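Local atomic coordinates of beta-1,4-mannanase (Cellulomonas fimi, PDB entry 2BVY), a protein that probably hydrolyses internal beta-1,4-mannosidic linkages of mannans, with a family 26 glycoside hydrolase barrel followed here by an Ig-like domain. Residues A[394-399]-A[425-430]; A[191-196]-A[231-236]; A[36-41]-A[323-328]. All coordinates share one frame; numbering follows the deposited sequence.

Contact 1 (A[394-399]-A[425-430]); sequences RVRVGG and GALWWT
Arg394 lays the end of its aliphatic chain over one face of the Trp428 indole, CD sitting 3.9 Å from the centroid of the six-membered ring in a CH-pi contact. Its guanidinium stands steeply to that ring, the planes 78° apart, and NE turns away to a hydrogen bond with Ser379. The opposite face of the indole is covered by CD1 of Leu427, while CB of Arg396 approaches an edge in the ring plane. With CG anti to the carbonyl carbon (chi1 -53°), Trp428 places its ring between these groups. Next to it strands 391-398 and 429-433 of the Ig-like domain pair antiparallel: Val395 and Trp429 form a hydrogen-bonded pair, Val395 N to Trp429 O at 2.8 Å and Trp429 N to Val395 O at 2.9 Å. Their side chains lie on the other face of the sheet from Arg394 and Thr430, against Val405 and Leu421. Arg396, bent at chi2 and chi3, crosses Leu427 at about a right angle, and its NE donates to Leu427 O at 3.2 Å. That carbonyl also accepts from a water that accepts from Val397 N at 2.9 Å. The Leu427 side chain reaches Phe199 and Val207 on helix 190-207.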
ATOM      1  N   ARG A 394     -15.446 -19.256  -4.844  1.00 37.69           N
ATOM      2  CA  ARG A 394     -14.018 -19.508  -5.007  1.00 38.18           C
ATOM      3  C   ARG A 394     -13.286 -19.370  -3.691  1.00 37.37           C
ATOM      4  O   ARG A 394     -13.460 -18.399  -2.958  1.00 37.73           O
ATOM      5  CB  ARG A 394     -13.388 -18.594  -6.065  1.00 39.66           C
ATOM      6  CG  ARG A 394     -14.208 -17.399  -6.434  1.00 42.21           C
ATOM      7  CD  ARG A 394     -13.827 -16.871  -7.806  1.00 43.71           C
ATOM      8  NE  ARG A 394     -15.008 -16.328  -8.467  1.00 48.19           N
ATOM      9  CZ  ARG A 394     -15.108 -16.120  -9.771  1.00 47.84           C
ATOM     10  NH1 ARG A 394     -14.089 -16.405 -10.565  1.00 50.07           N
ATOM     11  NH2 ARG A 394     -16.236 -15.655 -10.283  1.00 49.12           N
ATOM     12  N   VAL A 395     -12.474 -20.375  -3.398  1.00 35.67           N
ATOM     13  CA  VAL A 395     -11.708 -20.427  -2.174  1.00 33.90           C
ATOM     14  C   VAL A 395     -10.223 -20.447  -2.474  1.00 34.43           C
ATOM     15  O   VAL A 395      -9.765 -21.143  -3.385  1.00 32.73           O
ATOM     16  CB  VAL A 395     -12.067 -21.682  -1.366  1.00 33.51           C
ATOM     17  CG1 VAL A 395     -11.222 -21.750  -0.102  1.00 32.29           C
ATOM     18  CG2 VAL A 395     -13.550 -21.666  -1.028  1.00 30.09           C
ATOM     19  N   ARG A 396      -9.472 -19.668  -1.706  1.00 35.16           N
ATOM     20  CA  ARG A 396      -8.033 -19.612  -1.882  1.00 36.84           C
ATOM     21  C   ARG A 396      -7.375 -20.338  -0.727  1.00 36.97           C
ATOM     22  O   ARG A 396      -7.719 -20.116   0.435  1.00 34.58           O
ATOM     23  CB  ARG A 396      -7.546 -18.161  -1.907  1.00 37.59           C
ATOM     24  CG  ARG A 396      -6.391 -17.905  -2.868  1.00 40.59           C
ATOM     25  CD  ARG A 396      -5.083 -18.558  -2.447  1.00 40.54           C
ATOM     26  NE  ARG A 396      -4.391 -19.117  -3.602  1.00 43.62           N
ATOM     27  CZ  ARG A 396      -3.076 -19.297  -3.688  1.00 45.07           C
ATOM     28  NH1 ARG A 396      -2.280 -18.957  -2.685  1.00 47.32           N
ATOM     29  NH2 ARG A 396      -2.553 -19.831  -4.780  1.00 46.92           N
ATOM     30  N   VAL A 397      -6.446 -21.226  -1.054  1.00 38.77           N
ATOM     31  CA  VAL A 397      -5.706 -21.959  -0.038  1.00 42.30           C
ATOM     32  C   VAL A 397      -4.243 -21.836  -0.435  1.00 43.98           C
ATOM     33  O   VAL A 397      -3.835 -22.350  -1.474  1.00 44.50           O
ATOM     34  CB  VAL A 397      -6.086 -23.455   0.011  1.00 42.57           C
ATOM     35  CG1 VAL A 397      -5.409 -24.107   1.207  1.00 43.91           C
ATOM     36  CG2 VAL A 397      -7.595 -23.620   0.111  1.00 42.60           C
ATOM     37  N   GLY A 398      -3.462 -21.137   0.384  1.00 45.52           N
ATOM     38  CA  GLY A 398      -2.056 -20.959   0.078  1.00 47.31           C
ATOM     39  C   GLY A 398      -1.120 -21.356   1.204  1.00 49.21           C
ATOM     40  O   GLY A 398      -1.537 -21.524   2.352  1.00 48.58           O
ATOM     41  N   GLY A 399       0.157 -21.511   0.863  1.00 50.75           N
ATOM     42  CA  GLY A 399       1.155 -21.883   1.846  1.00 53.46           C
ATOM     43  C   GLY A 399       1.145 -23.356   2.200  1.00 54.89           C
ATOM     44  O   GLY A 399       1.859 -23.777   3.109  1.00 54.71           O
ATOM     45  N   GLY A 425      -6.656 -24.695 -11.432  1.00 46.10           N
ATOM     46  CA  GLY A 425      -5.341 -24.796 -12.034  1.00 48.42           C
ATOM     47  C   GLY A 425      -4.524 -23.514 -12.078  1.00 49.39           C
ATOM     48  O   GLY A 425      -3.557 -23.436 -12.832  1.00 49.75           O
ATOM     49  N   ALA A 426      -4.777 -22.343 -11.359  1.00 49.44           N
ATOM     50  CA  ALA A 426      -3.857 -21.242 -11.084  1.00 49.90           C
ATOM     51  C   ALA A 426      -4.002 -20.612  -9.704  1.00 49.87           C
ATOM     52  O   ALA A 426      -2.999 -20.289  -9.063  1.00 50.88           O
ATOM     53  CB  ALA A 426      -4.002 -20.167 -12.151  1.00 48.61           C
ATOM     54  N   LEU A 427      -5.245 -20.387  -9.310  1.00 48.68           N
ATOM     55  CA  LEU A 427      -5.444 -19.646  -8.077  1.00 46.62           C
ATOM     56  C   LEU A 427      -6.499 -20.188  -7.107  1.00 44.73           C
ATOM     57  O   LEU A 427      -6.187 -20.462  -5.950  1.00 44.22           O
ATOM     58  CB  LEU A 427      -5.786 -18.193  -8.424  1.00 47.70           C
ATOM     59  CG  LEU A 427      -5.433 -17.082  -7.419  1.00 48.37           C
ATOM     60  CD1 LEU A 427      -5.929 -15.757  -7.969  1.00 48.63           C
ATOM     61  CD2 LEU A 427      -6.059 -17.339  -6.049  1.00 49.85           C
ATOM     62  N   TRP A 428      -7.741 -20.333  -7.563  1.00 41.77           N
ATOM     63  CA  TRP A 428      -8.811 -20.784  -6.674  1.00 41.06           C
ATOM     64  C   TRP A 428      -9.359 -22.199  -6.847  1.00 41.34           C
ATOM     65  O   TRP A 428      -9.132 -22.873  -7.849  1.00 41.56           O
ATOM     66  CB  TRP A 428     -10.013 -19.846  -6.792  1.00 39.38           C
ATOM     67  CG  TRP A 428      -9.742 -18.397  -6.592  1.00 37.90           C
ATOM     68  CD1 TRP A 428      -9.327 -17.786  -5.445  1.00 36.57           C
ATOM     69  CD2 TRP A 428      -9.941 -17.357  -7.556  1.00 36.21           C
ATOM     70  NE1 TRP A 428      -9.263 -16.426  -5.633  1.00 36.70           N
ATOM     71  CE2 TRP A 428      -9.632 -16.134  -6.920  1.00 35.72           C
ATOM     72  CE3 TRP A 428     -10.353 -17.339  -8.899  1.00 35.11           C
ATOM     73  CZ2 TRP A 428      -9.722 -14.899  -7.579  1.00 35.23           C
ATOM     74  CZ3 TRP A 428     -10.443 -16.109  -9.558  1.00 34.70           C
ATOM     75  CH2 TRP A 428     -10.127 -14.906  -8.893  1.00 34.78           C
ATOM     76  N   TRP A 429     -10.102 -22.622  -5.829  1.00 41.26           N
ATOM     77  CA  TRP A 429     -10.802 -23.896  -5.827  1.00 41.45           C
ATOM     78  C   TRP A 429     -12.221 -23.372  -5.990  1.00 41.19           C
ATOM     79  O   TRP A 429     -12.687 -22.593  -5.161  1.00 40.90           O
ATOM     80  CB  TRP A 429     -10.664 -24.615  -4.484  1.00 42.00           C
ATOM     81  CG  TRP A 429      -9.393 -25.375  -4.340  1.00 44.34           C
ATOM     82  CD1 TRP A 429      -8.150 -24.865  -4.103  1.00 44.16           C
ATOM     83  CD2 TRP A 429      -9.232 -26.795  -4.444  1.00 45.04           C
ATOM     84  NE1 TRP A 429      -7.224 -25.878  -4.049  1.00 43.71           N
ATOM     85  CE2 TRP A 429      -7.861 -27.074  -4.256  1.00 45.55           C
ATOM     86  CE3 TRP A 429     -10.115 -27.860  -4.678  1.00 46.63           C
ATOM     87  CZ2 TRP A 429      -7.348 -28.377  -4.294  1.00 46.46           C
ATOM     88  CZ3 TRP A 429      -9.606 -29.157  -4.715  1.00 45.67           C
ATOM     89  CH2 TRP A 429      -8.234 -29.402  -4.524  1.00 46.66           C
ATOM     90  N   THR A 430     -12.905 -23.772  -7.055  1.00 40.56           N
ATOM     91  CA  THR A 430     -14.248 -23.260  -7.295  1.00 40.46           C
ATOM     92  C   THR A 430     -15.337 -24.298  -7.519  1.00 40.19           C
ATOM     93  O   THR A 430     -15.083 -25.498  -7.600  1.00 40.18           O
ATOM     94  CB  THR A 430     -14.258 -22.338  -8.521  1.00 40.42           C
ATOM     95  OG1 THR A 430     -14.226 -23.139  -9.711  1.00 39.59           O
ATOM     96  CG2 THR A 430     -13.040 -21.419  -8.509  1.00 40.35           C
TER
HETATM   97  O   HOH W   1      -6.143 -22.158  -3.746  1.00 35.68           O

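Contact 2 (A[191-196]-A[231-236]); sequences GEYQEL and LRTYPG
In the TIM barrel of the family 26 catalytic domain, Tyr193 and Gln194 of helix 190-207 pack on the loop 231-236, which leads from helix 227-230 toward strand 242-249. Gln194, extended beyond CG (chi2 166°), carries its amide across to the loop backbone, where NE2 donates to Tyr234 O at 2.9 Å. The acceptor lies close to the plane of the amide, but NE2 stands above the carbonyl plane by 41°. Farther back on the same side chain, CG rests 3.6 Å from Thr233 O. Were Gln194 cut back to an alanine, the Tyr234 carbonyl would probably lose this donor and a gap would be likely to open beside the loop, where the CG methylene now lies. Tyr193 turns the edge of its ring to Thr233 O, with CD2 3.5 Å away, and CE2 meets the Thr233 methyl CG2 at 3.7 Å, the two side chains crossing at about a right angle. Tyr193 OH is hydrogen-bonded to Trp173 O, and its side chain is about 8 Å from that of Glu175, the predicted proton donor. Thr233 and Pro235 back onto Trp217 of strand 213-217, Tyr234 meets that indole edge-to-face, and Arg198, farther along helix 190-207, donates to Pro235 O.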
ATOM      1  N   GLY A 191     -15.195  -7.127   4.599  1.00 27.44           N
ATOM      2  CA  GLY A 191     -14.835  -8.382   3.965  1.00 27.02           C
ATOM      3  C   GLY A 191     -14.558  -8.239   2.476  1.00 26.95           C
ATOM      4  O   GLY A 191     -13.624  -8.853   1.947  1.00 28.04           O
ATOM      5  N   GLU A 192     -15.366  -7.441   1.790  1.00 25.94           N
ATOM      6  CA  GLU A 192     -15.167  -7.235   0.364  1.00 27.52           C
ATOM      7  C   GLU A 192     -13.813  -6.537   0.136  1.00 27.40           C
ATOM      8  O   GLU A 192     -13.073  -6.879  -0.793  1.00 26.53           O
ATOM      9  CB  GLU A 192     -16.337  -6.421  -0.221  1.00 27.90           C
ATOM     10  CG  GLU A 192     -17.665  -7.198  -0.208  1.00 31.27           C
ATOM     11  CD  GLU A 192     -18.851  -6.410  -0.760  1.00 33.83           C
ATOM     12  OE1 GLU A 192     -19.107  -5.293  -0.265  1.00 35.40           O
ATOM     13  OE2 GLU A 192     -19.537  -6.909  -1.683  1.00 34.10           O
ATOM     14  N   TYR A 193     -13.480  -5.580   0.997  1.00 24.79           N
ATOM     15  CA  TYR A 193     -12.209  -4.880   0.876  1.00 24.12           C
ATOM     16  C   TYR A 193     -11.059  -5.872   1.053  1.00 24.51           C
ATOM     17  O   TYR A 193     -10.086  -5.861   0.296  1.00 22.94           O
ATOM     18  CB  TYR A 193     -12.075  -3.787   1.942  1.00 22.81           C
ATOM     19  CG  TYR A 193     -10.706  -3.145   1.933  1.00 21.44           C
ATOM     20  CD1 TYR A 193     -10.383  -2.164   0.992  1.00 19.67           C
ATOM     21  CD2 TYR A 193      -9.700  -3.592   2.794  1.00 20.26           C
ATOM     22  CE1 TYR A 193      -9.095  -1.651   0.898  1.00 18.91           C
ATOM     23  CE2 TYR A 193      -8.403  -3.090   2.708  1.00 18.89           C
ATOM     24  CZ  TYR A 193      -8.106  -2.123   1.760  1.00 20.94           C
ATOM     25  OH  TYR A 193      -6.822  -1.646   1.651  1.00 19.90           O
ATOM     26  N   GLN A 194     -11.174  -6.724   2.067  1.00 25.28           N
ATOM     27  CA  GLN A 194     -10.142  -7.710   2.347  1.00 25.80           C
ATOM     28  C   GLN A 194      -9.906  -8.639   1.167  1.00 26.67           C
ATOM     29  O   GLN A 194      -8.764  -8.990   0.863  1.00 27.61           O
ATOM     30  CB  GLN A 194     -10.515  -8.527   3.586  1.00 25.47           C
ATOM     31  CG  GLN A 194     -10.406  -7.744   4.893  1.00 26.65           C
ATOM     32  CD  GLN A 194     -11.102  -8.448   6.037  1.00 25.14           C
ATOM     33  OE1 GLN A 194     -12.190  -8.979   5.861  1.00 25.96           O
ATOM     34  NE2 GLN A 194     -10.488  -8.445   7.212  1.00 25.82           N
ATOM     35  N   GLU A 195     -10.977  -9.053   0.495  1.00 26.98           N
ATOM     36  CA  GLU A 195     -10.789  -9.942  -0.640  1.00 26.63           C
ATOM     37  C   GLU A 195     -10.118  -9.198  -1.785  1.00 25.89           C
ATOM     38  O   GLU A 195      -9.290  -9.768  -2.503  1.00 27.10           O
ATOM     39  CB  GLU A 195     -12.116 -10.566  -1.075  1.00 27.06           C
ATOM     40  CG  GLU A 195     -12.707 -11.552  -0.041  1.00 28.26           C
ATOM     41  CD  GLU A 195     -11.681 -12.543   0.526  1.00 28.40           C
ATOM     42  OE1 GLU A 195     -10.846 -13.053  -0.246  1.00 31.25           O
ATOM     43  OE2 GLU A 195     -11.716 -12.827   1.744  1.00 26.09           O
ATOM     44  N   LEU A 196     -10.452  -7.922  -1.955  1.00 25.67           N
ATOM     45  CA  LEU A 196      -9.815  -7.137  -3.014  1.00 24.88           C
ATOM     46  C   LEU A 196      -8.311  -7.067  -2.752  1.00 24.48           C
ATOM     47  O   LEU A 196      -7.497  -7.340  -3.637  1.00 22.38           O
ATOM     48  CB  LEU A 196     -10.383  -5.718  -3.060  1.00 25.82           C
ATOM     49  CG  LEU A 196      -9.727  -4.754  -4.054  1.00 24.78           C
ATOM     50  CD1 LEU A 196      -9.759  -5.353  -5.456  1.00 26.37           C
ATOM     51  CD2 LEU A 196     -10.460  -3.412  -4.026  1.00 24.98           C
ATOM     52  N   LEU A 231      -7.973  -2.090  12.716  1.00 27.63           N
ATOM     53  CA  LEU A 231      -7.868  -3.413  12.110  1.00 30.03           C
ATOM     54  C   LEU A 231      -9.143  -4.004  11.515  1.00 29.59           C
ATOM     55  O   LEU A 231      -9.118  -5.139  11.024  1.00 30.00           O
ATOM     56  CB  LEU A 231      -7.296  -4.409  13.127  1.00 29.14           C
ATOM     57  CG  LEU A 231      -5.892  -4.090  13.642  1.00 31.69           C
ATOM     58  CD1 LEU A 231      -5.507  -5.093  14.738  1.00 31.18           C
ATOM     59  CD2 LEU A 231      -4.894  -4.130  12.476  1.00 27.64           C
ATOM     60  N   ARG A 232     -10.247  -3.263  11.544  1.00 28.94           N
ATOM     61  CA  ARG A 232     -11.501  -3.785  11.000  1.00 32.30           C
ATOM     62  C   ARG A 232     -11.385  -4.187   9.534  1.00 32.69           C
ATOM     63  O   ARG A 232     -12.060  -5.101   9.063  1.00 33.17           O
ATOM     64  CB  ARG A 232     -12.623  -2.755  11.151  1.00 35.42           C
ATOM     65  CG  ARG A 232     -13.864  -3.050  10.314  1.00 38.69           C
ATOM     66  CD  ARG A 232     -15.074  -2.363  10.899  1.00 43.78           C
ATOM     67  NE  ARG A 232     -14.768  -0.987  11.279  1.00 51.47           N
ATOM     68  CZ  ARG A 232     -15.569  -0.214  12.008  1.00 53.67           C
ATOM     69  NH1 ARG A 232     -16.731  -0.682  12.439  1.00 57.15           N
ATOM     70  NH2 ARG A 232     -15.209   1.027  12.311  1.00 55.53           N
ATOM     71  N   THR A 233     -10.492  -3.512   8.828  1.00 31.91           N
ATOM     72  CA  THR A 233     -10.292  -3.745   7.412  1.00 30.20           C
ATOM     73  C   THR A 233      -8.982  -4.493   7.109  1.00 29.36           C
ATOM     74  O   THR A 233      -8.672  -4.796   5.962  1.00 28.91           O
ATOM     75  CB  THR A 233     -10.344  -2.369   6.710  1.00 31.50           C
ATOM     76  OG1 THR A 233     -11.351  -2.387   5.698  1.00 34.75           O
ATOM     77  CG2 THR A 233      -9.000  -1.984   6.155  1.00 27.47           C
ATOM     78  N   TYR A 234      -8.226  -4.793   8.155  1.00 27.40           N
ATOM     79  CA  TYR A 234      -6.945  -5.486   8.037  1.00 26.74           C
ATOM     80  C   TYR A 234      -6.974  -6.749   7.175  1.00 27.38           C
ATOM     81  O   TYR A 234      -7.701  -7.697   7.463  1.00 27.12           O
ATOM     82  CB  TYR A 234      -6.435  -5.828   9.440  1.00 26.33           C
ATOM     83  CG  TYR A 234      -5.083  -6.489   9.470  1.00 28.46           C
ATOM     84  CD1 TYR A 234      -3.996  -5.922   8.808  1.00 28.52           C
ATOM     85  CD2 TYR A 234      -4.880  -7.668  10.190  1.00 28.89           C
ATOM     86  CE1 TYR A 234      -2.743  -6.508   8.862  1.00 32.09           C
ATOM     87  CE2 TYR A 234      -3.631  -8.266  10.253  1.00 30.46           C
ATOM     88  CZ  TYR A 234      -2.566  -7.680   9.588  1.00 32.26           C
ATOM     89  OH  TYR A 234      -1.325  -8.250   9.653  1.00 32.29           O
ATOM     90  N   PRO A 235      -6.160  -6.783   6.108  1.00 27.83           N
ATOM     91  CA  PRO A 235      -6.085  -7.929   5.194  1.00 28.22           C
ATOM     92  C   PRO A 235      -5.611  -9.241   5.826  1.00 28.79           C
ATOM     93  O   PRO A 235      -6.004 -10.319   5.372  1.00 28.47           O
ATOM     94  CB  PRO A 235      -5.129  -7.439   4.109  1.00 26.44           C
ATOM     95  CG  PRO A 235      -5.389  -5.976   4.082  1.00 27.70           C
ATOM     96  CD  PRO A 235      -5.412  -5.644   5.557  1.00 27.38           C
ATOM     97  N   GLY A 236      -4.760  -9.156   6.851  1.00 28.84           N
ATOM     98  CA  GLY A 236      -4.264 -10.364   7.506  1.00 28.30           C
ATOM     99  C   GLY A 236      -2.744 -10.463   7.511  1.00 30.48           C
ATOM    100  O   GLY A 236      -2.079  -9.953   6.600  1.00 29.33           O
TER

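Contact 3 (A[36-41]-A[323-328]); sequences HQHTTS and ANFDAG
Ala323 meets Gln37 where the parallel neighbours 32-37 and 318-321 of the TIM barrel run out at their C-terminal ends, the end that carries the catalytic residues in clan GH-A enzymes. Its CA makes a CA-H...O contact with Gln37 O at 3.4 Å, and its CB packs against His38 CB at 4.0 Å. The Gln37 side chain, about 7 Å from that of Glu282, the predicted nucleophile, leads off to a hydrogen bond with Glu320. Asn324 comes next. A water accepts from its backbone N at 2.9 Å and lies 2.8 Å from Gln37 O, so that it bridges the two backbones. Asn324 OD1 takes a bent hydrogen bond from His36 NE2, 3.3 Å long with 135° at the hydrogen. Ring and amide planes are 80° apart, and the donor sits well above the carbonyl plane; OD1 has a stronger partner in Val332 N, while ND2 is hydrogen-bonded to Asp55. Phe325 then brings CE1 to 4.2 Å from His38 CD2, and each of these two rings meets Phe42 edge-to-face. The Phe325 ring has the Ala323 methyl over one face. His38 is fixed in turn by Glu78 at NE2. His36, with CG anti to the backbone N (chi1 -176°), is held at its other nitrogen too: ND1 shares a 2.8 Å hydrogen bond with Thr39 OG1 across the type II turn from His36 to Thr39.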
ATOM      1  N   HIS A  36       9.101  11.497  -0.249  1.00 25.52           N
ATOM      2  CA  HIS A  36       8.378  12.521  -0.995  1.00 24.30           C
ATOM      3  C   HIS A  36       7.851  11.927  -2.297  1.00 24.44           C
ATOM      4  O   HIS A  36       8.586  11.263  -3.024  1.00 24.89           O
ATOM      5  CB  HIS A  36       9.315  13.695  -1.309  1.00 22.51           C
ATOM      6  CG  HIS A  36       8.639  14.845  -1.991  1.00 22.55           C
ATOM      7  ND1 HIS A  36       9.265  15.611  -2.950  1.00 22.92           N
ATOM      8  CD2 HIS A  36       7.405  15.384  -1.825  1.00 22.76           C
ATOM      9  CE1 HIS A  36       8.446  16.572  -3.346  1.00 23.58           C
ATOM     10  NE2 HIS A  36       7.312  16.457  -2.677  1.00 22.85           N
ATOM     11  N   GLN A  37       6.577  12.173  -2.585  1.00 24.62           N
ATOM     12  CA  GLN A  37       5.932  11.668  -3.798  1.00 24.71           C
ATOM     13  C   GLN A  37       6.387  12.432  -5.051  1.00 25.13           C
ATOM     14  O   GLN A  37       6.477  13.663  -5.035  1.00 23.75           O
ATOM     15  CB  GLN A  37       4.413  11.793  -3.650  1.00 24.39           C
ATOM     16  CG  GLN A  37       3.604  11.214  -4.801  1.00 22.96           C
ATOM     17  CD  GLN A  37       3.499   9.702  -4.748  1.00 24.58           C
ATOM     18  OE1 GLN A  37       2.893   9.078  -5.626  1.00 27.10           O
ATOM     19  NE2 GLN A  37       4.078   9.103  -3.720  1.00 18.78           N
ATOM     20  N   HIS A  38       6.671  11.701  -6.129  1.00 26.79           N
ATOM     21  CA  HIS A  38       7.086  12.315  -7.393  1.00 26.90           C
ATOM     22  C   HIS A  38       8.213  13.321  -7.176  1.00 26.38           C
ATOM     23  O   HIS A  38       8.268  14.365  -7.840  1.00 25.22           O
ATOM     24  CB  HIS A  38       5.900  13.047  -8.021  1.00 27.23           C
ATOM     25  CG  HIS A  38       4.882  12.141  -8.638  1.00 29.37           C
ATOM     26  ND1 HIS A  38       5.151  11.368  -9.746  1.00 29.83           N
ATOM     27  CD2 HIS A  38       3.586  11.913  -8.325  1.00 31.08           C
ATOM     28  CE1 HIS A  38       4.063  10.701 -10.090  1.00 32.42           C
ATOM     29  NE2 HIS A  38       3.098  11.014  -9.244  1.00 32.47           N
ATOM     30  N   THR A  39       9.117  13.005  -6.261  1.00 24.71           N
ATOM     31  CA  THR A  39      10.190  13.927  -5.932  1.00 25.61           C
ATOM     32  C   THR A  39      11.074  14.332  -7.121  1.00 27.88           C
ATOM     33  O   THR A  39      11.576  15.460  -7.163  1.00 28.49           O
ATOM     34  CB  THR A  39      11.036  13.369  -4.737  1.00 25.35           C
ATOM     35  OG1 THR A  39      11.628  14.462  -4.023  1.00 25.48           O
ATOM     36  CG2 THR A  39      12.118  12.413  -5.213  1.00 24.28           C
ATOM     37  N   THR A  40      11.245  13.446  -8.101  1.00 28.11           N
ATOM     38  CA  THR A  40      12.064  13.788  -9.262  1.00 29.69           C
ATOM     39  C   THR A  40      11.252  13.951 -10.542  1.00 29.96           C
ATOM     40  O   THR A  40      11.821  14.087 -11.626  1.00 30.17           O
ATOM     41  CB  THR A  40      13.177  12.739  -9.530  1.00 29.47           C
ATOM     42  OG1 THR A  40      12.586  11.460  -9.790  1.00 31.51           O
ATOM     43  CG2 THR A  40      14.124  12.638  -8.333  1.00 30.00           C
ATOM     44  N   SER A  41       9.930  13.941 -10.429  1.00 28.22           N
ATOM     45  CA  SER A  41       9.092  14.095 -11.616  1.00 27.85           C
ATOM     46  C   SER A  41       8.251  15.373 -11.596  1.00 27.37           C
ATOM     47  O   SER A  41       7.822  15.859 -12.646  1.00 28.36           O
ATOM     48  CB  SER A  41       8.191  12.870 -11.790  1.00 26.29           C
ATOM     49  OG  SER A  41       7.395  12.649 -10.649  1.00 28.19           O
ATOM     50  N   ALA A 323       3.226  15.104  -3.271  1.00 23.17           N
ATOM     51  CA  ALA A 323       3.872  15.752  -4.411  1.00 24.46           C
ATOM     52  C   ALA A 323       3.827  17.267  -4.528  1.00 24.52           C
ATOM     53  O   ALA A 323       2.929  17.940  -4.007  1.00 24.04           O
ATOM     54  CB  ALA A 323       3.350  15.130  -5.710  1.00 22.57           C
ATOM     55  N   ASN A 324       4.823  17.786  -5.240  1.00 24.31           N
ATOM     56  CA  ASN A 324       4.954  19.210  -5.498  1.00 26.17           C
ATOM     57  C   ASN A 324       4.462  19.484  -6.929  1.00 27.27           C
ATOM     58  O   ASN A 324       5.245  19.806  -7.833  1.00 24.67           O
ATOM     59  CB  ASN A 324       6.419  19.633  -5.323  1.00 25.36           C
ATOM     60  CG  ASN A 324       6.750  20.017  -3.888  1.00 26.72           C
ATOM     61  OD1 ASN A 324       6.143  19.513  -2.936  1.00 27.34           O
ATOM     62  ND2 ASN A 324       7.723  20.911  -3.723  1.00 26.66           N
ATOM     63  N   PHE A 325       3.150  19.349  -7.117  1.00 29.02           N
ATOM     64  CA  PHE A 325       2.527  19.549  -8.424  1.00 31.31           C
ATOM     65  C   PHE A 325       2.669  20.959  -8.989  1.00 32.05           C
ATOM     66  O   PHE A 325       3.266  21.153 -10.049  1.00 33.96           O
ATOM     67  CB  PHE A 325       1.044  19.179  -8.356  1.00 31.53           C
ATOM     68  CG  PHE A 325       0.797  17.738  -8.009  1.00 32.11           C
ATOM     69  CD1 PHE A 325       1.382  16.719  -8.754  1.00 30.39           C
ATOM     70  CD2 PHE A 325      -0.037  17.399  -6.942  1.00 33.47           C
ATOM     71  CE1 PHE A 325       1.140  15.382  -8.444  1.00 32.89           C
ATOM     72  CE2 PHE A 325      -0.286  16.060  -6.622  1.00 32.32           C
ATOM     73  CZ  PHE A 325       0.302  15.052  -7.374  1.00 32.52           C
ATOM     74  N   ASP A 326       2.110  21.938  -8.291  1.00 32.55           N
ATOM     75  CA  ASP A 326       2.172  23.319  -8.747  1.00 33.67           C
ATOM     76  C   ASP A 326       2.195  24.260  -7.565  1.00 32.10           C
ATOM     77  O   ASP A 326       2.155  23.821  -6.415  1.00 31.20           O
ATOM     78  CB  ASP A 326       0.970  23.644  -9.642  1.00 36.01           C
ATOM     79  CG  ASP A 326      -0.348  23.177  -9.045  1.00 41.25           C
ATOM     80  OD1 ASP A 326      -0.656  23.556  -7.892  1.00 43.53           O
ATOM     81  OD2 ASP A 326      -1.080  22.431  -9.727  1.00 45.04           O
ATOM     82  N   ALA A 327       2.254  25.552  -7.864  1.00 30.85           N
ATOM     83  CA  ALA A 327       2.296  26.594  -6.847  1.00 31.01           C
ATOM     84  C   ALA A 327       1.121  26.515  -5.879  1.00 30.68           C
ATOM     85  O   ALA A 327       1.275  26.756  -4.685  1.00 31.48           O
ATOM     86  CB  ALA A 327       2.328  27.968  -7.516  1.00 30.50           C
ATOM     87  N   GLY A 328      -0.058  26.189  -6.396  1.00 30.38           N
ATOM     88  CA  GLY A 328      -1.226  26.100  -5.541  1.00 29.90           C
ATOM     89  C   GLY A 328      -1.252  24.850  -4.680  1.00 29.60           C
ATOM     90  O   GLY A 328      -1.741  24.882  -3.546  1.00 28.20           O
TER
HETATM   91  O   HOH W   2       7.014  16.176  -6.175  1.00 19.39           O

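Overall arrangement
From the N terminus, contact 3 opens first, at 36-41 on an early barrel strand, and closes only at 323-328, spanning most of the catalytic domain. Contact 2 opens and closes within that span: 191-196 joins 231-236 to close a much shorter loop containing strand 213-217. The chain then passes into the Ig-like domain, where contact 1 closes the loop between 394-399 and 425-430. No two contacts cross. Contacts 2 and 3 lie on opposite sides of the chain's centre, their centres about 31 Å apart. Contacts 1 and 2 approach to about 6 Å between nearest atoms, and helix 190-207, which supplies 191-196, also touches residues of contact 1, joining barrel and Ig-like domain.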